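Local structure of anaphase-promoting complex subunit CUT9 (Schizosaccharomyces pombe, 2XPI) at residues E420-H423 with D424-I427; L447-Q450 with H451-L454; C159-L163 with Y164-G168; Y204-G207 with Q208-N212; D93-Q97 with Q98-C102. The protein serves as a TPR-repeat subunit of the anaphase-promoting complex, the E3 ubiquitin ligase that controls progression through mitosis and G1. All coordinates share one frame; numbering follows the deposited sequence.

All five contacts lie within or between the paired helices of TPR repeats. Contacts 1 and 2 are neighbours in repeats 10 and 11, two of the repeats that bind hcn1; their centres are 10 Å apart and they touch through Ile427 CD1 and Leu454 CD1, at 3.7 Å. Contacts 3 and 4, in repeats 3 and 4, are spaced alike and meet where Val161 CG2 and Val209 CG2 stand 3.7 Å apart. A gold(I) cyanide ion is bound about 3 Å from the Arg206 side chain of contact 4. Contact 5, in repeat 1, has its centre 26 Å from that of contact 3 and 55 Å from that of contact 1, and borders the second subunit.

Contact 1: E420-H423 with D424-I427; sequences EGEH and DQAI
Ile427 N gives a nearly straight bond to His423 O (2.9 Å, 172°), and beside it Ala426 N reaches Glu422 O at 3.0 Å; these are the opening bonds of helix 423-435. Glu422 is the N-cap, where a negative charge is likely to be favourable beside the positive end of the helix dipole. Just before it, Gly421 has positive phi and ends helix 407-420 in a Schellman motif, the tight reversal between the two helices of TPR 10. His423 turns its CG back beside its own N (chi1 -49°), which lays the imidazole over Gly421 O, 3.5 Å from the ring plane; ND1 probably bonds to the side-chain amide of Gln450 in the next repeat. Glu422 and Gln425 run side by side, with CG of the glutamate 3.6 Å from NE2 of the glutamine and their flat ends 70° apart. Were Glu422 shortened to alanine, the Gln425 chain would probably lack the neighbour it lies along, and the helix start a nearby negative charge. Ile427 CD1 packs 3.4 Å from His423 O.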
loop_
_atom_site.group_PDB
_atom_site.type_symbol
_atom_site.label_atom_id
_atom_site.label_comp_id
_atom_site.label_asym_id
_atom_site.label_seq_id
_atom_site.Cartn_x
_atom_site.Cartn_y
_atom_site.Cartn_z
ATOM N N GLU A 420 -24.289 33.390 1.496
ATOM C CA GLU A 420 -23.506 34.579 1.148
ATOM C C GLU A 420 -24.176 35.465 0.101
ATOM O O GLU A 420 -23.699 36.558 -0.192
ATOM C CB GLU A 420 -22.112 34.192 0.645
ATOM C CG GLU A 420 -21.099 33.857 1.732
ATOM C CD GLU A 420 -21.438 34.503 3.076
ATOM O OE1 GLU A 420 -22.471 34.109 3.663
ATOM O OE2 GLU A 420 -20.678 35.387 3.556
ATOM N N GLY A 421 -25.274 34.991 -0.472
ATOM C CA GLY A 421 -25.920 35.718 -1.548
ATOM C C GLY A 421 -25.278 35.476 -2.898
ATOM O O GLY A 421 -25.530 36.196 -3.831
ATOM N N GLU A 422 -24.445 34.455 -3.014
ATOM C CA GLU A 422 -23.813 34.146 -4.293
ATOM C C GLU A 422 -24.685 33.222 -5.135
ATOM O O GLU A 422 -24.387 32.033 -5.295
ATOM C CB GLU A 422 -22.470 33.479 -4.060
ATOM C CG GLU A 422 -21.387 34.003 -4.936
ATOM C CD GLU A 422 -20.477 34.905 -4.165
ATOM O OE1 GLU A 422 -20.224 34.594 -2.974
ATOM O OE2 GLU A 422 -20.027 35.921 -4.741
ATOM N N HIS A 423 -25.760 33.773 -5.673
ATOM C CA HIS A 423 -26.770 32.979 -6.345
ATOM C C HIS A 423 -26.254 32.098 -7.476
ATOM O O HIS A 423 -26.589 30.924 -7.517
ATOM C CB HIS A 423 -27.919 33.865 -6.839
ATOM C CG HIS A 423 -28.438 34.791 -5.793
ATOM N ND1 HIS A 423 -28.814 34.353 -4.539
ATOM C CD2 HIS A 423 -28.612 36.134 -5.796
ATOM C CE1 HIS A 423 -29.211 35.387 -3.820
ATOM N NE2 HIS A 423 -29.101 36.478 -4.560
ATOM N N ASP A 424 -25.466 32.643 -8.392
ATOM C CA ASP A 424 -25.011 31.869 -9.552
ATOM C C ASP A 424 -24.171 30.644 -9.198
ATOM O O ASP A 424 -24.326 29.552 -9.779
ATOM C CB ASP A 424 -24.242 32.761 -10.511
ATOM C CG ASP A 424 -25.153 33.646 -11.315
ATOM O OD1 ASP A 424 -24.672 34.666 -11.871
ATOM O OD2 ASP A 424 -26.361 33.311 -11.375
ATOM N N GLN A 425 -23.278 30.830 -8.237
ATOM C CA GLN A 425 -22.451 29.743 -7.782
ATOM C C GLN A 425 -23.278 28.751 -7.006
ATOM O O GLN A 425 -23.005 27.551 -7.065
ATOM C CB GLN A 425 -21.294 30.270 -6.964
ATOM C CG GLN A 425 -20.550 31.331 -7.724
ATOM C CD GLN A 425 -19.107 31.422 -7.346
ATOM O OE1 GLN A 425 -18.370 30.441 -7.419
ATOM N NE2 GLN A 425 -18.678 32.615 -6.943
ATOM N N ALA A 426 -24.293 29.233 -6.290
ATOM C CA ALA A 426 -25.165 28.327 -5.554
ATOM C C ALA A 426 -25.876 27.428 -6.542
ATOM O O ALA A 426 -25.913 26.197 -6.366
ATOM C CB ALA A 426 -26.152 29.079 -4.734
ATOM N N ILE A 427 -26.423 28.041 -7.589
ATOM C CA ILE A 427 -27.044 27.309 -8.693
ATOM C C ILE A 427 -26.119 26.315 -9.452
ATOM O O ILE A 427 -26.567 25.238 -9.831
ATOM C CB ILE A 427 -27.781 28.284 -9.660
ATOM C CG1 ILE A 427 -29.031 28.819 -8.954
ATOM C CG2 ILE A 427 -28.119 27.604 -11.008
ATOM C CD1 ILE A 427 -29.404 30.236 -9.335
#

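Contact 2: L447-Q450 with H451-L454; sequences LGMQ and HMQL
Residues 447-454 lie on helix 442-454, in which His451 N bonds to Leu447 O (3.0 Å) and Met452 N to Gly448 O (2.9 Å), while the following bonds, Gln453 N to Met449 O and Leu454 N to Gln450 O, are weak. His451 directs its ring back along the helix, and CD2 comes 3.2 Å from Leu447 O. The imidazole lies nearly parallel to the ring of Tyr463 in helix 457-470, so a flat side chain fits this buried place between the two helices of TPR 11. Gly448 occupies the position where TPR helices commonly carry glycine, a small residue that lets the partner helix come close. Met452 bends at its last torsion (chi3 -92°), which folds CE over Met449 CA at 3.8 Å; its approach to Met449 CG is looser, at 4.3 Å. Both methionines also touch Glu480 of helix 475-487, and Met449 packs on a basic side chain of another protein's chain, consistent with the part of this repeat in binding hcn1. The first torsion of Gln453 (chi1 -54°) puts CG 3.2 Å from Met449 O, and the bend at chi2 keeps the amide near that carbonyl. Flexible thioethers can pack against neighbouring helices without needing hydrogen-bond partners, whereas the two weak bonds suggest that the carbonyls of Met449 and Gln450 are probably held less firmly by these amides than those of Leu447 and Gly448.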
loop_
_atom_site.group_PDB
_atom_site.type_symbol
_atom_site.label_atom_id
_atom_site.label_comp_id
_atom_site.label_asym_id
_atom_site.label_seq_id
_atom_site.Cartn_x
_atom_site.Cartn_y
_atom_site.Cartn_z
ATOM N N LEU A 447 -32.939 24.507 -5.985
ATOM C CA LEU A 447 -32.882 25.278 -7.218
ATOM C C LEU A 447 -34.069 26.261 -7.281
ATOM O O LEU A 447 -33.911 27.394 -7.697
ATOM C CB LEU A 447 -32.894 24.360 -8.445
ATOM C CG LEU A 447 -31.626 23.966 -9.221
ATOM C CD1 LEU A 447 -30.450 24.862 -8.883
ATOM C CD2 LEU A 447 -31.275 22.497 -9.000
ATOM N N GLY A 448 -35.249 25.818 -6.862
ATOM C CA GLY A 448 -36.418 26.675 -6.842
ATOM C C GLY A 448 -36.245 27.879 -5.921
ATOM O O GLY A 448 -36.517 29.017 -6.315
ATOM N N MET A 449 -35.781 27.626 -4.698
ATOM C CA MET A 449 -35.602 28.657 -3.683
ATOM C C MET A 449 -34.574 29.686 -4.084
ATOM O O MET A 449 -34.705 30.880 -3.777
ATOM C CB MET A 449 -35.178 28.029 -2.369
ATOM C CG MET A 449 -36.245 27.101 -1.771
ATOM S SD MET A 449 -35.576 26.230 -0.346
ATOM C CE MET A 449 -35.092 27.677 0.603
ATOM N N GLN A 450 -33.547 29.221 -4.772
ATOM C CA GLN A 450 -32.476 30.093 -5.197
ATOM C C GLN A 450 -32.941 30.941 -6.381
ATOM O O GLN A 450 -32.553 32.108 -6.498
ATOM C CB GLN A 450 -31.244 29.261 -5.557
ATOM C CG GLN A 450 -29.953 29.998 -5.389
ATOM C CD GLN A 450 -29.776 30.488 -3.981
ATOM O OE1 GLN A 450 -29.314 31.604 -3.749
ATOM N NE2 GLN A 450 -30.168 29.670 -3.026
ATOM N N HIS A 451 -33.775 30.367 -7.256
ATOM C CA HIS A 451 -34.328 31.129 -8.377
ATOM C C HIS A 451 -35.405 32.133 -7.951
ATOM O O HIS A 451 -35.606 33.154 -8.603
ATOM C CB HIS A 451 -34.825 30.215 -9.490
ATOM C CG HIS A 451 -33.731 29.731 -10.398
ATOM N ND1 HIS A 451 -33.039 30.571 -11.247
ATOM C CD2 HIS A 451 -33.204 28.497 -10.584
ATOM C CE1 HIS A 451 -32.132 29.875 -11.910
ATOM N NE2 HIS A 451 -32.213 28.616 -11.527
ATOM N N MET A 452 -36.081 31.854 -6.845
ATOM C CA MET A 452 -36.926 32.861 -6.220
ATOM C C MET A 452 -36.132 34.112 -5.861
ATOM O O MET A 452 -36.565 35.225 -6.153
ATOM C CB MET A 452 -37.607 32.303 -4.982
ATOM C CG MET A 452 -38.860 31.571 -5.320
ATOM S SD MET A 452 -39.879 31.265 -3.891
ATOM C CE MET A 452 -39.287 29.651 -3.408
ATOM N N GLN A 453 -34.972 33.919 -5.236
ATOM C CA GLN A 453 -34.075 35.017 -4.887
ATOM C C GLN A 453 -33.759 35.902 -6.082
ATOM O O GLN A 453 -33.736 37.119 -5.968
ATOM C CB GLN A 453 -32.762 34.464 -4.352
ATOM C CG GLN A 453 -32.940 33.512 -3.226
ATOM C CD GLN A 453 -33.514 34.196 -2.026
ATOM O OE1 GLN A 453 -32.883 35.087 -1.455
ATOM N NE2 GLN A 453 -34.725 33.795 -1.629
ATOM N N LEU A 454 -33.502 35.288 -7.225
ATOM C CA LEU A 454 -33.144 36.035 -8.415
ATOM C C LEU A 454 -34.353 36.731 -9.029
ATOM O O LEU A 454 -34.211 37.601 -9.894
ATOM C CB LEU A 454 -32.512 35.104 -9.448
ATOM C CG LEU A 454 -31.164 34.547 -9.018
ATOM C CD1 LEU A 454 -30.572 33.645 -10.084
ATOM C CD2 LEU A 454 -30.222 35.690 -8.688
#

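Contact 3: C159-L163 with Y164-G168; sequences CLVKL and YDWQG
Leu160 O is gripped by two amides from opposite faces of its carbonyl plane: Asp165 N at 3.0 Å, and Leu163 N at 2.9 Å. Alongside, Tyr164 N bonds to Val161 O from above the carbonyl plane. With phi of 72° at Tyr164, the Asp165 and Tyr164 bonds make the Schellman motif that ends helix 150-162 and turns the chain into the second helix of TPR 3. Asp165 is that helix's N-cap, and its short acidic side chain takes Gly168 N on OD1 (2.9 Å), from above the carboxylate plane. Glycine suits position 168, since a beta carbon would probably run into Asp165 OD1 and crowd Leu160. Leu160 lies beside Asp165, with CD1 3.9 Å from CB of the aspartate, and sets CD2 against Gly168 C at 3.7 Å. Past the turn the Val161 and Trp166 side chains cross at about a right angle, CG2 to CZ3 4.1 Å. The opening torsion of Trp166 (chi1 -52°) swings the indole back over Tyr164 O, and Val209 of helix 198-212 touches both Val161 and Trp166.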
loop_
_atom_site.group_PDB
_atom_site.type_symbol
_atom_site.label_atom_id
_atom_site.label_comp_id
_atom_site.label_asym_id
_atom_site.label_seq_id
_atom_site.Cartn_x
_atom_site.Cartn_y
_atom_site.Cartn_z
ATOM N N CYS A 159 -3.733 -5.873 -13.246
ATOM C CA CYS A 159 -2.444 -5.239 -12.969
ATOM C C CYS A 159 -2.235 -4.056 -13.878
ATOM O O CYS A 159 -1.651 -3.048 -13.486
ATOM C CB CYS A 159 -1.293 -6.219 -13.202
ATOM S SG CYS A 159 -1.166 -7.529 -11.970
ATOM N N LEU A 160 -2.696 -4.204 -15.114
ATOM C CA LEU A 160 -2.566 -3.174 -16.111
ATOM C C LEU A 160 -3.336 -1.948 -15.628
ATOM O O LEU A 160 -2.823 -0.835 -15.667
ATOM C CB LEU A 160 -3.071 -3.687 -17.455
ATOM C CG LEU A 160 -2.045 -3.704 -18.604
ATOM C CD1 LEU A 160 -0.606 -3.617 -18.102
ATOM C CD2 LEU A 160 -2.235 -4.923 -19.518
ATOM N N VAL A 161 -4.553 -2.168 -15.135
ATOM C CA VAL A 161 -5.341 -1.102 -14.533
ATOM C C VAL A 161 -4.634 -0.459 -13.331
ATOM O O VAL A 161 -4.649 0.768 -13.187
ATOM C CB VAL A 161 -6.767 -1.588 -14.147
ATOM C CG1 VAL A 161 -7.392 -0.682 -13.083
ATOM C CG2 VAL A 161 -7.655 -1.661 -15.390
ATOM N N LYS A 162 -4.023 -1.278 -12.477
ATOM C CA LYS A 162 -3.232 -0.771 -11.350
ATOM C C LYS A 162 -2.044 0.064 -11.827
ATOM O O LYS A 162 -1.481 0.868 -11.074
ATOM C CB LYS A 162 -2.706 -1.929 -10.495
ATOM C CG LYS A 162 -3.747 -2.569 -9.626
ATOM C CD LYS A 162 -4.209 -1.581 -8.603
ATOM C CE LYS A 162 -5.268 -2.165 -7.707
ATOM N NZ LYS A 162 -5.803 -1.119 -6.781
ATOM N N LEU A 163 -1.642 -0.167 -13.074
ATOM C CA LEU A 163 -0.502 0.520 -13.672
ATOM C C LEU A 163 -0.969 1.720 -14.494
ATOM O O LEU A 163 -0.158 2.474 -15.015
ATOM C CB LEU A 163 0.301 -0.445 -14.552
ATOM C CG LEU A 163 1.617 -1.028 -13.995
ATOM C CD1 LEU A 163 1.825 -0.655 -12.534
ATOM C CD2 LEU A 163 1.728 -2.553 -14.220
ATOM N N TYR A 164 -2.283 1.881 -14.615
ATOM C CA TYR A 164 -2.843 3.003 -15.353
ATOM C C TYR A 164 -2.637 2.842 -16.855
ATOM O O TYR A 164 -2.765 3.810 -17.625
ATOM C CB TYR A 164 -2.205 4.312 -14.897
ATOM C CG TYR A 164 -2.317 4.573 -13.424
ATOM C CD1 TYR A 164 -3.550 4.743 -12.826
ATOM C CD2 TYR A 164 -1.183 4.662 -12.629
ATOM C CE1 TYR A 164 -3.657 4.993 -11.471
ATOM C CE2 TYR A 164 -1.275 4.910 -11.273
ATOM C CZ TYR A 164 -2.518 5.077 -10.696
ATOM O OH TYR A 164 -2.619 5.339 -9.344
ATOM N N ASP A 165 -2.313 1.623 -17.266
ATOM C CA ASP A 165 -2.139 1.321 -18.670
ATOM C C ASP A 165 -3.501 1.034 -19.293
ATOM O O ASP A 165 -3.969 -0.103 -19.279
ATOM C CB ASP A 165 -1.220 0.116 -18.820
ATOM C CG ASP A 165 -0.673 -0.025 -20.223
ATOM O OD1 ASP A 165 -1.374 0.375 -21.188
ATOM O OD2 ASP A 165 0.465 -0.541 -20.355
ATOM N N TRP A 166 -4.138 2.061 -19.847
ATOM C CA TRP A 166 -5.543 1.938 -20.229
ATOM C C TRP A 166 -5.750 1.223 -21.550
ATOM O O TRP A 166 -6.673 0.427 -21.686
ATOM C CB TRP A 166 -6.229 3.297 -20.250
ATOM C CG TRP A 166 -6.044 4.050 -18.992
ATOM C CD1 TRP A 166 -5.506 5.294 -18.857
ATOM C CD2 TRP A 166 -6.379 3.610 -17.677
ATOM N NE1 TRP A 166 -5.488 5.660 -17.536
ATOM C CE2 TRP A 166 -6.015 4.642 -16.787
ATOM C CE3 TRP A 166 -6.942 2.440 -17.160
ATOM C CZ2 TRP A 166 -6.194 4.542 -15.405
ATOM C CZ3 TRP A 166 -7.133 2.345 -15.782
ATOM C CH2 TRP A 166 -6.760 3.392 -14.924
ATOM N N GLN A 167 -4.895 1.515 -22.521
ATOM C CA GLN A 167 -4.949 0.833 -23.808
ATOM C C GLN A 167 -4.462 -0.616 -23.673
ATOM O O GLN A 167 -5.046 -1.526 -24.248
ATOM C CB GLN A 167 -4.143 1.612 -24.862
ATOM C CG GLN A 167 -4.049 0.953 -26.242
ATOM C CD GLN A 167 -5.402 0.540 -26.798
ATOM O OE1 GLN A 167 -5.601 -0.626 -27.165
ATOM N NE2 GLN A 167 -6.343 1.488 -26.857
ATOM N N GLY A 168 -3.401 -0.829 -22.902
ATOM C CA GLY A 168 -2.966 -2.177 -22.586
ATOM C C GLY A 168 -4.133 -3.010 -22.084
ATOM O O GLY A 168 -4.497 -4.018 -22.702
#

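Contact 4: Y204-G207 with Q208-N212; sequences YLRG and QVYTN
In helix 198-212, the first helix of TPR 4, the Tyr204 ring leans along the helix and receives Gln208 CG over one face, a CH-pi contact of 4.1 Å from CG to the ring centroid and 24° off the normal. Tyr204 has its CG trans to N (chi1 163°), the setting that carries the ring toward Gln208, one turn on. Tyr204 OH and Gln208 NE2 stand close, but the angle is wrong for a hydrogen bond; Gln208 OE1 has a weak one to Tyr223. With alanine in place of Tyr204, Gln208 CG would lose the ring face it packs on, probably leaving a gap beside its chain. Gly207 and Tyr210 match the glycine and tyrosine of the TPR signature: as in other TPRs, the glycine probably leaves room for the second helix, 216-229, and the tyrosine packs on Ala219 and Cys222, its OH bonded to Glu175 O. Gly207 O accepts twice from Thr211, through N and through OG1, both at 3.0 Å; OG1 is also bonded to Tyr223. Arg206 packs its CD 4.2 Å from Tyr210 CE2, bonds Gly174 O through NH1, and forms the gold(I) cyanide site with Asn177. At the helix end, Asn212 ND2 turns back to Gln208 O at 2.8 Å.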
loop_
_atom_site.group_PDB
_atom_site.type_symbol
_atom_site.label_atom_id
_atom_site.label_comp_id
_atom_site.label_asym_id
_atom_site.label_seq_id
_atom_site.Cartn_x
_atom_site.Cartn_y
_atom_site.Cartn_z
ATOM N N TYR A 204 -16.369 -5.669 -15.382
ATOM C CA TYR A 204 -16.206 -4.685 -14.333
ATOM C C TYR A 204 -14.910 -3.967 -14.596
ATOM O O TYR A 204 -14.814 -2.743 -14.453
ATOM C CB TYR A 204 -16.161 -5.342 -12.953
ATOM C CG TYR A 204 -15.587 -4.429 -11.891
ATOM C CD1 TYR A 204 -16.328 -3.381 -11.380
ATOM C CD2 TYR A 204 -14.291 -4.606 -11.417
ATOM C CE1 TYR A 204 -15.803 -2.541 -10.424
ATOM C CE2 TYR A 204 -13.757 -3.770 -10.459
ATOM C CZ TYR A 204 -14.515 -2.741 -9.967
ATOM O OH TYR A 204 -13.984 -1.898 -9.006
ATOM N N LEU A 205 -13.906 -4.740 -14.992
ATOM C CA LEU A 205 -12.579 -4.196 -15.201
ATOM C C LEU A 205 -12.661 -3.252 -16.381
ATOM O O LEU A 205 -12.147 -2.132 -16.342
ATOM C CB LEU A 205 -11.592 -5.316 -15.479
ATOM C CG LEU A 205 -10.298 -5.357 -14.664
ATOM C CD1 LEU A 205 -10.491 -4.913 -13.219
ATOM C CD2 LEU A 205 -9.731 -6.765 -14.738
ATOM N N ARG A 206 -13.342 -3.703 -17.426
ATOM C CA ARG A 206 -13.568 -2.864 -18.595
ATOM C C ARG A 206 -14.315 -1.589 -18.220
ATOM O O ARG A 206 -14.070 -0.532 -18.791
ATOM C CB ARG A 206 -14.322 -3.622 -19.674
ATOM C CG ARG A 206 -13.602 -3.587 -20.989
ATOM C CD ARG A 206 -14.550 -3.823 -22.116
ATOM N NE ARG A 206 -15.501 -4.820 -21.694
ATOM C CZ ARG A 206 -15.195 -6.094 -21.498
ATOM N NH1 ARG A 206 -13.962 -6.537 -21.712
ATOM N NH2 ARG A 206 -16.138 -6.928 -21.097
ATOM N N GLY A 207 -15.226 -1.694 -17.260
ATOM C CA GLY A 207 -15.921 -0.533 -16.750
ATOM C C GLY A 207 -14.946 0.442 -16.114
ATOM O O GLY A 207 -15.034 1.646 -16.350
ATOM N N GLN A 208 -14.011 -0.074 -15.313
ATOM C CA GLN A 208 -13.023 0.765 -14.626
ATOM C C GLN A 208 -12.150 1.550 -15.595
ATOM O O GLN A 208 -11.771 2.693 -15.327
ATOM C CB GLN A 208 -12.119 -0.099 -13.769
ATOM C CG GLN A 208 -12.769 -0.618 -12.519
ATOM C CD GLN A 208 -12.853 0.440 -11.454
ATOM O OE1 GLN A 208 -13.467 1.480 -11.646
ATOM N NE2 GLN A 208 -12.217 0.184 -10.321
ATOM N N VAL A 209 -11.805 0.913 -16.711
ATOM C CA VAL A 209 -10.997 1.547 -17.745
ATOM C C VAL A 209 -11.784 2.707 -18.354
ATOM O O VAL A 209 -11.321 3.852 -18.380
ATOM C CB VAL A 209 -10.610 0.536 -18.869
ATOM C CG1 VAL A 209 -10.102 1.270 -20.098
ATOM C CG2 VAL A 209 -9.578 -0.457 -18.374
ATOM N N TYR A 210 -12.985 2.405 -18.838
ATOM C CA TYR A 210 -13.823 3.412 -19.478
ATOM C C TYR A 210 -14.093 4.617 -18.587
ATOM O O TYR A 210 -14.214 5.732 -19.075
ATOM C CB TYR A 210 -15.121 2.794 -19.975
ATOM C CG TYR A 210 -14.937 2.109 -21.299
ATOM C CD1 TYR A 210 -14.188 2.709 -22.302
ATOM C CD2 TYR A 210 -15.514 0.879 -21.561
ATOM C CE1 TYR A 210 -14.013 2.104 -23.512
ATOM C CE2 TYR A 210 -15.343 0.267 -22.782
ATOM C CZ TYR A 210 -14.587 0.885 -23.745
ATOM O OH TYR A 210 -14.408 0.285 -24.962
ATOM N N THR A 211 -14.184 4.394 -17.281
ATOM C CA THR A 211 -14.329 5.484 -16.345
ATOM C C THR A 211 -13.101 6.387 -16.417
ATOM O O THR A 211 -13.221 7.616 -16.398
ATOM C CB THR A 211 -14.487 4.952 -14.924
ATOM O OG1 THR A 211 -15.663 4.140 -14.856
ATOM C CG2 THR A 211 -14.599 6.091 -13.933
ATOM N N ASN A 212 -11.921 5.777 -16.510
ATOM C CA ASN A 212 -10.674 6.534 -16.525
ATOM C C ASN A 212 -10.391 7.201 -17.850
ATOM O O ASN A 212 -9.580 8.118 -17.913
ATOM C CB ASN A 212 -9.493 5.667 -16.110
ATOM C CG ASN A 212 -9.448 5.432 -14.609
ATOM O OD1 ASN A 212 -9.129 6.341 -13.845
ATOM N ND2 ASN A 212 -9.771 4.209 -14.182
#

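Contact 5: D93-Q97 with Q98-C102; sequences DALMQ and QQYKC
A Schellman motif ends the first helix of TPR 1, and its two bonds tie the turn back onto the last turn of helix 83-96: Gln99 N to Ala94 O at 3.0 Å, and Gln98 N to Leu95 O at 2.7 Å, the latter from above the carbonyl plane. Gln98 is the C-prime residue, and its positive phi (59°) reverses the chain so that Gln99 becomes the N-cap of helix 100-114. Gln97 and Gln99 lie side by side, pointing the same way with their amide planes 57° apart. The turn borders the second subunit, in keeping with the homodimerization mediated by repeats 1-7: a long amide suits Gln99, whose NE2 reaches across to Ser201 of that subunit, while Gln97 O is bonded to Tyr154 of the same subunit. Glu235 of the second subunit accepts from Cys102 N, so a negative charge sits near the start of helix 100-114, where it is likely to be favourable. Toward helix 117-129, Tyr100 spreads one ring face over Gln98 CA, 3.6 Å from the plane. It crosses Leu95 obliquely, CE1 to CD2 4.0 Å, and both side chains rest on Cys129 of that helix. Small residues pack where the two helices of the repeat meet: with SG trans to its own N (chi1 170°), Cys102 brings the sulfur 3.8 Å from Ala94 CB.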
loop_
_atom_site.group_PDB
_atom_site.type_symbol
_atom_site.label_atom_id
_atom_site.label_comp_id
_atom_site.label_asym_id
_atom_site.label_seq_id
_atom_site.Cartn_x
_atom_site.Cartn_y
_atom_site.Cartn_z
ATOM N N ASP A 93 -1.749 -21.283 1.852
ATOM C CA ASP A 93 -1.915 -20.875 3.227
ATOM C C ASP A 93 -1.004 -19.690 3.519
ATOM O O ASP A 93 -1.376 -18.783 4.259
ATOM C CB ASP A 93 -1.653 -22.039 4.169
ATOM C CG ASP A 93 -1.798 -21.648 5.604
ATOM O OD1 ASP A 93 -0.772 -21.601 6.308
ATOM O OD2 ASP A 93 -2.936 -21.363 6.036
ATOM N N ALA A 94 0.177 -19.670 2.914
ATOM C CA ALA A 94 1.070 -18.518 3.076
ATOM C C ALA A 94 0.366 -17.214 2.671
ATOM O O ALA A 94 0.349 -16.252 3.423
ATOM C CB ALA A 94 2.373 -18.705 2.283
ATOM N N LEU A 95 -0.177 -17.203 1.460
ATOM C CA LEU A 95 -0.970 -16.124 0.923
ATOM C C LEU A 95 -1.991 -15.690 1.965
ATOM O O LEU A 95 -2.002 -14.552 2.426
ATOM C CB LEU A 95 -1.730 -16.664 -0.283
ATOM C CG LEU A 95 -1.696 -15.941 -1.615
ATOM C CD1 LEU A 95 -2.740 -16.575 -2.560
ATOM C CD2 LEU A 95 -1.953 -14.473 -1.401
ATOM N N MET A 96 -2.841 -16.636 2.338
ATOM C CA MET A 96 -3.929 -16.400 3.252
ATOM C C MET A 96 -3.417 -15.798 4.544
ATOM O O MET A 96 -4.115 -15.030 5.182
ATOM C CB MET A 96 -4.625 -17.723 3.540
ATOM C CG MET A 96 -6.094 -17.799 3.160
ATOM S SD MET A 96 -6.500 -17.881 1.415
ATOM C CE MET A 96 -6.257 -16.183 0.960
ATOM N N GLN A 97 -2.200 -16.149 4.941
ATOM C CA GLN A 97 -1.662 -15.670 6.204
ATOM C C GLN A 97 -0.773 -14.453 6.006
ATOM O O GLN A 97 -0.140 -13.976 6.959
ATOM C CB GLN A 97 -0.881 -16.759 6.909
ATOM C CG GLN A 97 -1.711 -17.925 7.382
ATOM C CD GLN A 97 -0.994 -18.686 8.472
ATOM O OE1 GLN A 97 -0.792 -19.903 8.390
ATOM N NE2 GLN A 97 -0.577 -17.960 9.495
ATOM N N GLN A 98 -0.740 -13.949 4.771
ATOM C CA GLN A 98 -0.003 -12.728 4.450
ATOM C C GLN A 98 1.459 -12.867 4.787
ATOM O O GLN A 98 2.121 -11.904 5.169
ATOM C CB GLN A 98 -0.596 -11.525 5.172
ATOM C CG GLN A 98 -2.073 -11.378 4.929
ATOM C CD GLN A 98 -2.682 -10.230 5.702
ATOM O OE1 GLN A 98 -2.698 -9.090 5.235
ATOM N NE2 GLN A 98 -3.192 -10.526 6.896
ATOM N N GLN A 99 1.949 -14.089 4.652
ATOM C CA GLN A 99 3.368 -14.353 4.706
ATOM C C GLN A 99 3.808 -14.453 3.259
ATOM O O GLN A 99 3.815 -15.525 2.666
ATOM C CB GLN A 99 3.608 -15.623 5.484
ATOM C CG GLN A 99 3.288 -15.422 6.963
ATOM C CD GLN A 99 3.350 -16.700 7.791
ATOM O OE1 GLN A 99 3.995 -17.685 7.413
ATOM N NE2 GLN A 99 2.687 -16.681 8.939
ATOM N N TYR A 100 4.144 -13.304 2.685
ATOM C CA TYR A 100 4.321 -13.176 1.241
ATOM C C TYR A 100 5.702 -13.586 0.730
ATOM O O TYR A 100 5.840 -13.996 -0.435
ATOM C CB TYR A 100 3.995 -11.743 0.793
ATOM C CG TYR A 100 2.558 -11.375 1.042
ATOM C CD1 TYR A 100 1.544 -12.216 0.627
ATOM C CD2 TYR A 100 2.209 -10.193 1.700
ATOM C CE1 TYR A 100 0.224 -11.906 0.841
ATOM C CE2 TYR A 100 0.874 -9.869 1.924
ATOM C CZ TYR A 100 -0.114 -10.731 1.484
ATOM O OH TYR A 100 -1.452 -10.461 1.694
ATOM N N LYS A 101 6.725 -13.447 1.567
ATOM C CA LYS A 101 8.047 -13.891 1.162
ATOM C C LYS A 101 7.986 -15.402 0.960
ATOM O O LYS A 101 8.563 -15.946 0.015
ATOM C CB LYS A 101 9.088 -13.523 2.212
ATOM C CG LYS A 101 9.539 -12.077 2.157
ATOM C CD LYS A 101 10.837 -11.966 1.382
ATOM C CE LYS A 101 11.318 -10.532 1.297
ATOM N NZ LYS A 101 10.394 -9.716 0.468
ATOM N N CYS A 102 7.227 -16.061 1.833
ATOM C CA CYS A 102 7.062 -17.499 1.806
ATOM C C CYS A 102 6.226 -17.991 0.636
ATOM O O CYS A 102 6.573 -18.972 -0.006
ATOM C CB CYS A 102 6.468 -17.978 3.121
ATOM S SG CYS A 102 5.954 -19.701 3.103
#